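PDB 6A8M: FACT complex subunit SPT16, which probably acts in the FACT complex as a histone chaperone that reorganizes nucleosomes during transcription, replication and DNA repair, this chain being the subunit's N-terminal domain. Local coordinates for residues E87-M92 against F100-W105; L321-E326 against V347-S352; L417-Q422 against Y434-S439. One frame throughout, in Å; residues are numbered along the deposited sequence.

Interaction 1 of 3, residues E87-M92 against F100-W105; sequences EGVAQM and FKIELW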
loop_
_atom_site.group_PDB
_atom_site.type_symbol
_atom_site.label_atom_id
_atom_site.label_comp_id
_atom_site.label_asym_id
_atom_site.label_seq_id
_atom_site.Cartn_x
_atom_site.Cartn_y
_atom_site.Cartn_z
ATOM N N GLU A 87 -9.260 22.011 18.500
ATOM C CA GLU A 87 -8.838 21.781 19.879
ATOM C C GLU A 87 -7.447 21.159 19.943
ATOM O O GLU A 87 -6.614 21.586 20.748
ATOM C CB GLU A 87 -9.844 20.901 20.607
ATOM C CG GLU A 87 -9.368 20.517 21.971
ATOM C CD GLU A 87 -10.470 19.957 22.838
ATOM O OE1 GLU A 87 -10.129 19.352 23.880
ATOM O OE2 GLU A 87 -11.663 20.130 22.484
ATOM N N GLY A 88 -7.166 20.169 19.095
ATOM C CA GLY A 88 -5.856 19.530 19.139
ATOM C C GLY A 88 -4.746 20.452 18.672
ATOM O O GLY A 88 -3.635 20.427 19.207
ATOM N N VAL A 89 -5.035 21.275 17.664
ATOM C CA VAL A 89 -4.067 22.251 17.177
ATOM C C VAL A 89 -3.761 23.298 18.237
ATOM O O VAL A 89 -2.600 23.681 18.426
ATOM C CB VAL A 89 -4.586 22.890 15.878
ATOM C CG1 VAL A 89 -3.771 24.131 15.530
ATOM C CG2 VAL A 89 -4.556 21.856 14.751
ATOM N N ALA A 90 -4.789 23.786 18.945
ATOM C CA ALA A 90 -4.550 24.785 19.979
ATOM C C ALA A 90 -3.678 24.210 21.083
ATOM O O ALA A 90 -2.783 24.890 21.596
ATOM C CB ALA A 90 -5.874 25.293 20.559
ATOM N N GLN A 91 -3.924 22.951 21.455
ATOM C CA GLN A 91 -3.111 22.294 22.472
ATOM C C GLN A 91 -1.679 22.103 21.991
ATOM O O GLN A 91 -0.728 22.360 22.735
ATOM C CB GLN A 91 -3.739 20.954 22.851
ATOM C CG GLN A 91 -2.843 20.036 23.673
ATOM C CD GLN A 91 -3.614 18.870 24.277
ATOM O OE1 GLN A 91 -4.847 18.832 24.220
ATOM N NE2 GLN A 91 -2.892 17.913 24.858
ATOM N N MET A 92 -1.510 21.637 20.747
ATOM C CA MET A 92 -0.174 21.491 20.193
ATOM C C MET A 92 0.533 22.838 20.124
ATOM O O MET A 92 1.702 22.952 20.500
ATOM C CB MET A 92 -0.264 20.844 18.813
ATOM C CG MET A 92 1.061 20.359 18.250
ATOM S SD MET A 92 0.820 19.369 16.761
ATOM C CE MET A 92 -0.773 18.678 17.102
ATOM N N PHE A 100 7.077 25.866 16.757
ATOM C CA PHE A 100 6.267 25.387 15.648
ATOM C C PHE A 100 4.827 25.817 15.874
ATOM O O PHE A 100 4.248 25.515 16.923
ATOM C CB PHE A 100 6.369 23.866 15.545
ATOM C CG PHE A 100 5.815 23.297 14.285
ATOM C CD1 PHE A 100 6.543 23.348 13.108
ATOM C CD2 PHE A 100 4.582 22.672 14.275
ATOM C CE1 PHE A 100 6.051 22.808 11.951
ATOM C CE2 PHE A 100 4.079 22.125 13.103
ATOM C CZ PHE A 100 4.820 22.190 11.942
ATOM N N LYS A 101 4.244 26.499 14.893
ATOM C CA LYS A 101 2.908 27.065 15.039
ATOM C C LYS A 101 2.045 26.620 13.870
ATOM O O LYS A 101 2.362 26.920 12.714
ATOM C CB LYS A 101 2.974 28.591 15.102
ATOM C CG LYS A 101 1.637 29.261 15.339
ATOM C CD LYS A 101 1.720 30.750 15.048
ATOM C CE LYS A 101 0.455 31.441 15.500
ATOM N NZ LYS A 101 -0.730 30.574 15.234
ATOM N N ILE A 102 0.953 25.926 14.171
ATOM C CA ILE A 102 -0.012 25.514 13.151
ATOM C C ILE A 102 -1.082 26.585 13.054
ATOM O O ILE A 102 -1.653 26.991 14.071
ATOM C CB ILE A 102 -0.643 24.160 13.504
ATOM C CG1 ILE A 102 0.414 23.062 13.610
ATOM C CG2 ILE A 102 -1.731 23.774 12.486
ATOM C CD1 ILE A 102 -0.149 21.776 14.226
ATOM N N GLU A 103 -1.370 27.035 11.833
ATOM C CA GLU A 103 -2.449 27.981 11.580
ATOM C C GLU A 103 -3.535 27.301 10.763
ATOM O O GLU A 103 -3.249 26.704 9.723
ATOM C CB GLU A 103 -1.937 29.218 10.834
ATOM C CG GLU A 103 -0.765 29.877 11.507
ATOM C CD GLU A 103 -0.316 31.132 10.805
ATOM O OE1 GLU A 103 0.792 31.617 11.118
ATOM O OE2 GLU A 103 -1.066 31.638 9.947
ATOM N N LEU A 104 -4.776 27.382 11.242
ATOM C CA LEU A 104 -5.936 26.908 10.497
ATOM C C LEU A 104 -6.564 28.120 9.822
ATOM O O LEU A 104 -7.131 28.989 10.495
ATOM C CB LEU A 104 -6.932 26.215 11.427
ATOM C CG LEU A 104 -6.298 25.109 12.261
ATOM C CD1 LEU A 104 -7.282 24.523 13.268
ATOM C CD2 LEU A 104 -5.795 24.035 11.330
ATOM N N TRP A 105 -6.449 28.189 8.503
ATOM C CA TRP A 105 -7.152 29.198 7.718
ATOM C C TRP A 105 -8.461 28.595 7.211
ATOM O O TRP A 105 -8.453 27.587 6.497
ATOM C CB TRP A 105 -6.291 29.665 6.544
ATOM C CG TRP A 105 -4.944 30.266 6.907
ATOM C CD1 TRP A 105 -4.442 30.506 8.162
ATOM C CD2 TRP A 105 -3.930 30.676 5.989
ATOM N NE1 TRP A 105 -3.167 31.043 8.076
ATOM C CE2 TRP A 105 -2.832 31.156 6.751
ATOM C CE3 TRP A 105 -3.833 30.672 4.593
ATOM C CZ2 TRP A 105 -1.670 31.645 6.157
ATOM C CZ3 TRP A 105 -2.677 31.156 4.009
ATOM C CH2 TRP A 105 -1.608 31.628 4.786
#
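Val89 sits between Ile102 and Leu104 and packs on both. Its CG1 lies anti to the backbone N (chi1 167°). This turns CG1 onto the branch of Ile102, 3.7 Å from Ile102 CG2 and just as near to Ile102 CB. The other methyl, CG2, meets the end of Leu104 tip to tip, with Val89 CG2 and Leu104 CD1 4.1 Å apart, and also touches Ile102 CG2. Ile102 has a second partner one helical turn on. Its CD1 touches the sulfur of Met92, with Met92 SD and Ile102 CD1 3.6 Å apart. The Met92 chain is extended as far as SD, which is its atom nearest Ile102, and turns at chi3 (-30°). Met92 also packs on Phe9 and Phe12 of helix 9-22. Leu104 is backed by Thr82 and Leu85, earlier on the helix of Val89.

All the touching groups are apolar, and no hydrogen bond links the two segments. Just past the helical segment, Asn93 accepts the backbone N-H of Ile102 through OD1. On the other side of the strand, Glu103 and Trp105 pair. Trp105 NE1 donates to Glu103 OE2 over 2.9 Å, in the plane of the indole and to the anti lone pair of the carboxylate. Glu103 OE1 is bridged to Arg124.

The helix and strand axes come within 8.3 Å and run nearly antiparallel, at 152°. This is the return half of a beta-alpha-beta crossover, in which helix 79-95 connects the neighbouring parallel strands 72-77 and 101-106 of the N-terminal lobe.

Interaction 2 of 3, residues L321-E326 against V347-S352; sequences LLLLQE and VNYINS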
loop_
_atom_site.group_PDB
_atom_site.type_symbol
_atom_site.label_atom_id
_atom_site.label_comp_id
_atom_site.label_asym_id
_atom_site.label_seq_id
_atom_site.Cartn_x
_atom_site.Cartn_y
_atom_site.Cartn_z
ATOM N N LEU A 321 9.290 -23.292 -4.685
ATOM C CA LEU A 321 8.792 -21.939 -4.449
ATOM C C LEU A 321 8.615 -21.671 -2.960
ATOM O O LEU A 321 8.963 -20.589 -2.472
ATOM C CB LEU A 321 7.470 -21.738 -5.197
ATOM C CG LEU A 321 6.732 -20.417 -5.047
ATOM C CD1 LEU A 321 7.572 -19.288 -5.625
ATOM C CD2 LEU A 321 5.388 -20.518 -5.763
ATOM N N LEU A 322 8.109 -22.661 -2.211
ATOM C CA LEU A 322 7.999 -22.511 -0.760
ATOM C C LEU A 322 9.356 -22.303 -0.109
ATOM O O LEU A 322 9.503 -21.450 0.781
ATOM C CB LEU A 322 7.336 -23.740 -0.145
ATOM C CG LEU A 322 5.832 -23.873 -0.271
ATOM C CD1 LEU A 322 5.403 -25.215 0.348
ATOM C CD2 LEU A 322 5.119 -22.692 0.395
ATOM N N LEU A 323 10.346 -23.107 -0.507
ATOM C CA LEU A 323 11.696 -22.999 0.044
ATOM C C LEU A 323 12.317 -21.654 -0.286
ATOM O O LEU A 323 13.028 -21.072 0.539
ATOM C CB LEU A 323 12.573 -24.133 -0.497
ATOM C CG LEU A 323 12.128 -25.540 -0.078
ATOM C CD1 LEU A 323 13.002 -26.610 -0.678
ATOM C CD2 LEU A 323 12.140 -25.636 1.446
ATOM N N LEU A 324 12.050 -21.139 -1.486
ATOM C CA LEU A 324 12.582 -19.836 -1.880
ATOM C C LEU A 324 11.981 -18.717 -1.040
ATOM O O LEU A 324 12.694 -17.810 -0.585
ATOM C CB LEU A 324 12.313 -19.600 -3.370
ATOM C CG LEU A 324 12.636 -18.190 -3.880
ATOM C CD1 LEU A 324 14.154 -17.971 -3.756
ATOM C CD2 LEU A 324 12.207 -18.028 -5.324
ATOM N N GLN A 325 10.661 -18.744 -0.843
ATOM C CA GLN A 325 10.044 -17.726 0.002
ATOM C C GLN A 325 10.628 -17.770 1.404
ATOM O O GLN A 325 10.923 -16.728 2.000
ATOM C CB GLN A 325 8.523 -17.915 0.058
ATOM C CG GLN A 325 7.842 -16.696 0.707
ATOM C CD GLN A 325 6.456 -16.973 1.252
ATOM O OE1 GLN A 325 6.234 -17.962 1.967
ATOM N NE2 GLN A 325 5.520 -16.081 0.946
ATOM N N GLU A 326 10.815 -18.974 1.935
ATOM C CA GLU A 326 11.408 -19.118 3.260
ATOM C C GLU A 326 12.814 -18.528 3.301
ATOM O O GLU A 326 13.178 -17.844 4.265
ATOM C CB GLU A 326 11.420 -20.595 3.658
ATOM C CG GLU A 326 12.126 -20.883 4.974
ATOM C CD GLU A 326 11.380 -20.338 6.179
ATOM O OE1 GLU A 326 10.136 -20.260 6.134
ATOM O OE2 GLU A 326 12.045 -19.980 7.175
ATOM N N VAL A 347 17.737 -14.691 -6.527
ATOM C CA VAL A 347 18.288 -15.164 -7.793
ATOM C C VAL A 347 19.346 -16.226 -7.548
ATOM O O VAL A 347 19.413 -17.233 -8.263
ATOM C CB VAL A 347 18.852 -13.984 -8.595
ATOM C CG1 VAL A 347 19.605 -14.499 -9.825
ATOM C CG2 VAL A 347 17.708 -13.048 -8.971
ATOM N N ASN A 348 20.198 -16.007 -6.544
ATOM C CA ASN A 348 21.219 -16.994 -6.200
ATOM C C ASN A 348 20.585 -18.331 -5.858
ATOM O O ASN A 348 21.063 -19.392 -6.283
ATOM C CB ASN A 348 22.055 -16.512 -5.014
ATOM C CG ASN A 348 22.896 -15.299 -5.323
ATOM O OD1 ASN A 348 23.061 -14.907 -6.479
ATOM N ND2 ASN A 348 23.444 -14.694 -4.275
ATOM N N TYR A 349 19.532 -18.301 -5.042
ATOM C CA TYR A 349 18.912 -19.541 -4.588
ATOM C C TYR A 349 18.297 -20.305 -5.760
ATOM O O TYR A 349 18.403 -21.532 -5.835
ATOM C CB TYR A 349 17.872 -19.206 -3.518
ATOM C CG TYR A 349 17.367 -20.379 -2.712
ATOM C CD1 TYR A 349 18.079 -20.855 -1.617
ATOM C CD2 TYR A 349 16.177 -21.005 -3.044
ATOM C CE1 TYR A 349 17.617 -21.934 -0.886
ATOM C CE2 TYR A 349 15.707 -22.079 -2.320
ATOM C CZ TYR A 349 16.427 -22.543 -1.245
ATOM O OH TYR A 349 15.948 -23.625 -0.527
ATOM N N ILE A 350 17.688 -19.591 -6.711
ATOM C CA ILE A 350 17.117 -20.258 -7.881
ATOM C C ILE A 350 18.211 -20.857 -8.748
ATOM O O ILE A 350 18.089 -21.985 -9.243
ATOM C CB ILE A 350 16.261 -19.271 -8.696
ATOM C CG1 ILE A 350 15.058 -18.790 -7.918
ATOM C CG2 ILE A 350 15.818 -19.906 -9.993
ATOM C CD1 ILE A 350 14.582 -17.453 -8.452
ATOM N N ASN A 351 19.289 -20.106 -8.966
ATOM C CA ASN A 351 20.381 -20.602 -9.800
ATOM C C ASN A 351 20.978 -21.858 -9.194
ATOM O O ASN A 351 21.379 -22.786 -9.914
ATOM C CB ASN A 351 21.440 -19.511 -9.947
ATOM C CG ASN A 351 22.677 -19.980 -10.700
ATOM O OD1 ASN A 351 22.725 -19.899 -11.929
ATOM N ND2 ASN A 351 23.686 -20.464 -9.968
ATOM N N SER A 352 21.038 -21.901 -7.861
ATOM C CA SER A 352 21.589 -23.063 -7.180
ATOM C C SER A 352 20.718 -24.293 -7.385
ATOM O O SER A 352 21.223 -25.375 -7.712
ATOM C CB SER A 352 21.731 -22.779 -5.688
ATOM O OG SER A 352 22.359 -23.880 -5.061
HETATM O O HOH W 1 14.584 -22.267 2.380
#
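Leu324 and Tyr349 mark the closest backbone approach of two roughly antiparallel helices, their CA atoms 6.9 Å apart. The axes of the two helical segments pass 10.2 Å apart at an angle of 147°. Tyr349 and Leu324 carry most of the contact. The CG of Tyr349 stands anti to the backbone N (chi1 -166°), which sends the ring across to the first helix. There the ring lies alongside Leu324, the two side chains side by side and pointing opposite ways. The CD1 methyl of Leu324 approaches the ring obliquely, 3.7 Å from Tyr349 CD2, and also lies near Tyr349 CB. Farther out, the ring runs along the backbone of the helix, with Tyr349 CE2 3.9 Å from Leu324 N.

The phenol end reaches Leu323. Tyr349 OH lies 3.4 Å from Leu323 CB, a van der Waals contact. A water lies beside this end and donates to Leu323 O over 2.7 Å. Its link to Tyr349 OH, at 3.5 Å, is weak. The tyrosine is therefore placed mainly by packing.

Leu324 forks between two residues of the second helix. While CD1 goes to the tyrosine, CD2 turns to Ile350, with Leu324 CD2 and Ile350 CG1 3.9 Å apart. Leu324 and Ile350 are buried, whereas Leu323 lies at the exposed margin.

Phe361, from a loop, touches both Leu324 and Ile350, and Phe320 of the first helix adds to the packing on Ile350. Leu324 also rests on Leu399 and Phe401 of strand 394-405. Helix 312-332 thus lies between the antiparallel sheet of the M24-family domain and helix 339-353, which meets it through Tyr349 and Ile350.

Interaction 3 of 3, residues L417-Q422 against Y434-S439; sequences LADTVQ and YTKSRS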
loop_
_atom_site.group_PDB
_atom_site.type_symbol
_atom_site.label_atom_id
_atom_site.label_comp_id
_atom_site.label_asym_id
_atom_site.label_seq_id
_atom_site.Cartn_x
_atom_site.Cartn_y
_atom_site.Cartn_z
ATOM N N LEU A 417 3.413 -16.916 -5.152
ATOM C CA LEU A 417 3.179 -16.981 -3.718
ATOM C C LEU A 417 3.475 -15.609 -3.143
ATOM O O LEU A 417 4.515 -15.034 -3.466
ATOM C CB LEU A 417 4.106 -18.026 -3.082
ATOM C CG LEU A 417 3.904 -18.371 -1.615
ATOM C CD1 LEU A 417 2.558 -19.083 -1.433
ATOM C CD2 LEU A 417 5.058 -19.237 -1.120
ATOM N N ALA A 418 2.589 -15.094 -2.288
ATOM C CA ALA A 418 2.851 -13.818 -1.628
ATOM C C ALA A 418 2.346 -13.855 -0.196
ATOM O O ALA A 418 1.319 -14.464 0.097
ATOM C CB ALA A 418 2.203 -12.631 -2.388
ATOM N N ASP A 419 3.074 -13.177 0.697
ATOM C CA ASP A 419 2.659 -13.026 2.081
ATOM C C ASP A 419 3.071 -11.651 2.577
ATOM O O ASP A 419 4.013 -11.040 2.062
ATOM C CB ASP A 419 3.264 -14.117 2.986
ATOM C CG ASP A 419 2.513 -15.430 2.869
ATOM O OD1 ASP A 419 1.373 -15.496 3.358
ATOM O OD2 ASP A 419 3.051 -16.382 2.272
ATOM N N THR A 420 2.363 -11.182 3.601
ATOM C CA THR A 420 2.684 -9.916 4.252
ATOM C C THR A 420 3.612 -10.181 5.434
ATOM O O THR A 420 3.328 -11.039 6.273
ATOM C CB THR A 420 1.392 -9.236 4.690
ATOM O OG1 THR A 420 0.573 -9.060 3.521
ATOM C CG2 THR A 420 1.656 -7.886 5.342
ATOM N N VAL A 421 4.737 -9.476 5.476
ATOM C CA VAL A 421 5.784 -9.739 6.461
ATOM C C VAL A 421 6.135 -8.442 7.176
ATOM O O VAL A 421 6.464 -7.442 6.528
ATOM C CB VAL A 421 7.046 -10.332 5.806
ATOM C CG1 VAL A 421 8.119 -10.605 6.880
ATOM C CG2 VAL A 421 6.716 -11.607 5.003
ATOM N N GLN A 422 6.101 -8.473 8.499
ATOM C CA GLN A 422 6.400 -7.336 9.349
ATOM C C GLN A 422 7.767 -7.534 9.984
ATOM O O GLN A 422 8.013 -8.565 10.605
ATOM C CB GLN A 422 5.343 -7.205 10.446
ATOM C CG GLN A 422 5.657 -6.140 11.465
ATOM C CD GLN A 422 5.477 -4.740 10.900
ATOM O OE1 GLN A 422 4.418 -4.404 10.358
ATOM N NE2 GLN A 422 6.508 -3.916 11.020
ATOM N N TYR A 434 -2.841 -17.879 6.230
ATOM C CA TYR A 434 -3.578 -18.869 5.456
ATOM C C TYR A 434 -2.604 -19.907 4.902
ATOM O O TYR A 434 -1.481 -19.578 4.508
ATOM C CB TYR A 434 -4.374 -18.203 4.325
ATOM C CG TYR A 434 -5.175 -19.213 3.546
ATOM C CD1 TYR A 434 -6.331 -19.786 4.094
ATOM C CD2 TYR A 434 -4.755 -19.646 2.300
ATOM C CE1 TYR A 434 -7.054 -20.744 3.387
ATOM C CE2 TYR A 434 -5.467 -20.598 1.600
ATOM C CZ TYR A 434 -6.608 -21.146 2.142
ATOM O OH TYR A 434 -7.309 -22.107 1.437
ATOM N N THR A 435 -3.023 -21.174 4.908
ATOM C CA THR A 435 -2.113 -22.257 4.550
ATOM C C THR A 435 -1.496 -22.069 3.163
ATOM O O THR A 435 -2.098 -21.508 2.238
ATOM C CB THR A 435 -2.829 -23.624 4.614
ATOM O OG1 THR A 435 -1.896 -24.659 4.280
ATOM C CG2 THR A 435 -3.976 -23.674 3.606
ATOM N N LYS A 436 -0.257 -22.541 3.035
ATOM C CA LYS A 436 0.391 -22.704 1.745
ATOM C C LYS A 436 1.022 -24.083 1.643
ATOM O O LYS A 436 1.814 -24.324 0.733
ATOM C CB LYS A 436 1.448 -21.625 1.515
ATOM C CG LYS A 436 2.423 -21.470 2.699
ATOM C CD LYS A 436 3.039 -20.077 2.675
ATOM C CE LYS A 436 4.036 -19.874 3.805
ATOM N NZ LYS A 436 4.336 -18.412 3.983
ATOM N N SER A 437 0.694 -24.987 2.559
ATOM C CA SER A 437 1.231 -26.336 2.483
ATOM C C SER A 437 0.692 -26.999 1.232
ATOM O O SER A 437 -0.500 -26.892 0.944
ATOM C CB SER A 437 0.831 -27.124 3.722
ATOM O OG SER A 437 1.438 -26.538 4.865
ATOM N N ARG A 438 1.571 -27.666 0.477
ATOM C CA ARG A 438 1.141 -28.249 -0.795
ATOM C C ARG A 438 -0.040 -29.195 -0.605
ATOM O O ARG A 438 -0.990 -29.181 -1.395
ATOM C CB ARG A 438 2.310 -28.982 -1.468
ATOM C CG ARG A 438 1.909 -29.585 -2.821
ATOM C CD ARG A 438 3.096 -29.842 -3.758
ATOM N NE ARG A 438 4.131 -30.701 -3.167
ATOM C CZ ARG A 438 4.069 -32.031 -3.131
ATOM N NH1 ARG A 438 3.015 -32.673 -3.624
ATOM N NH2 ARG A 438 5.065 -32.729 -2.596
ATOM N N SER A 439 -0.028 -29.982 0.471
ATOM C CA SER A 439 -1.102 -30.934 0.712
ATOM C C SER A 439 -2.456 -30.262 0.882
ATOM O O SER A 439 -3.483 -30.939 0.756
ATOM C CB SER A 439 -0.791 -31.767 1.954
ATOM O OG SER A 439 -0.645 -30.919 3.084
HETATM O O HOH W 2 2.239 -17.768 5.629
#
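A salt bridge with a buried aspartate ties the segment 434-439 to strand 412-424 in the M24-family domain, whose peptidase relatives have the pita-bread fold. Lys436 NZ donates to Asp419 OD2 over 2.9 Å, coming from above the carboxylate, 63° out of its plane. The lysine sets off with CG between its backbone N and carbonyl carbon (chi1 50°) and is extended from there, which already brings Lys436 CD within 3.7 Å of Asp419 OD2. A water accepts from Lys436 NZ at 2.7 Å and makes a weak bond to Asp419 OD1. Near the backbone the contact is apolar: Leu417 CD1 packs on Lys436 CB, 4.0 Å away, the two side chains crossing at about a right angle.

Both charges have further partners. Asp419 OD1 is bridged to Arg304 and bonded to Thr432 OG1, while the Gln325 amide hydrogen-bonds to both Asp419 OD2 and Lys436 NZ. A methionine in place of Lys436 would probably leave Asp419 with one positive partner fewer, and Gln325 OE1 without its donor.

Strand 412-424 pairs through Leu417 and Asp419 with strand 394-405, and Ala418 bonds to Ser303 of strand 298-308. Helix 312-332 lies against the contact, with Leu322 touching both Leu417 and Lys436.

Interactions 2 and 3 share helix 312-332 and touch directly, their centres 15 Å apart. Gln325 makes the join. It takes no part in the packing on segment 347-352, and its amide bonds to both members of the salt bridge in interaction 3: Gln325 OE1 to Lys436 NZ at 2.8 Å, and Gln325 NE2 to Asp419 OD2 at 2.8 Å. One face of the helix thus packs on a second helix while another meets the salt-bridged pair. Interaction 1 stands apart, in the N-terminal lobe across the centre of the chain. Its nearest atoms are about 39 Å from interaction 2 and about 25 Å from interaction 3.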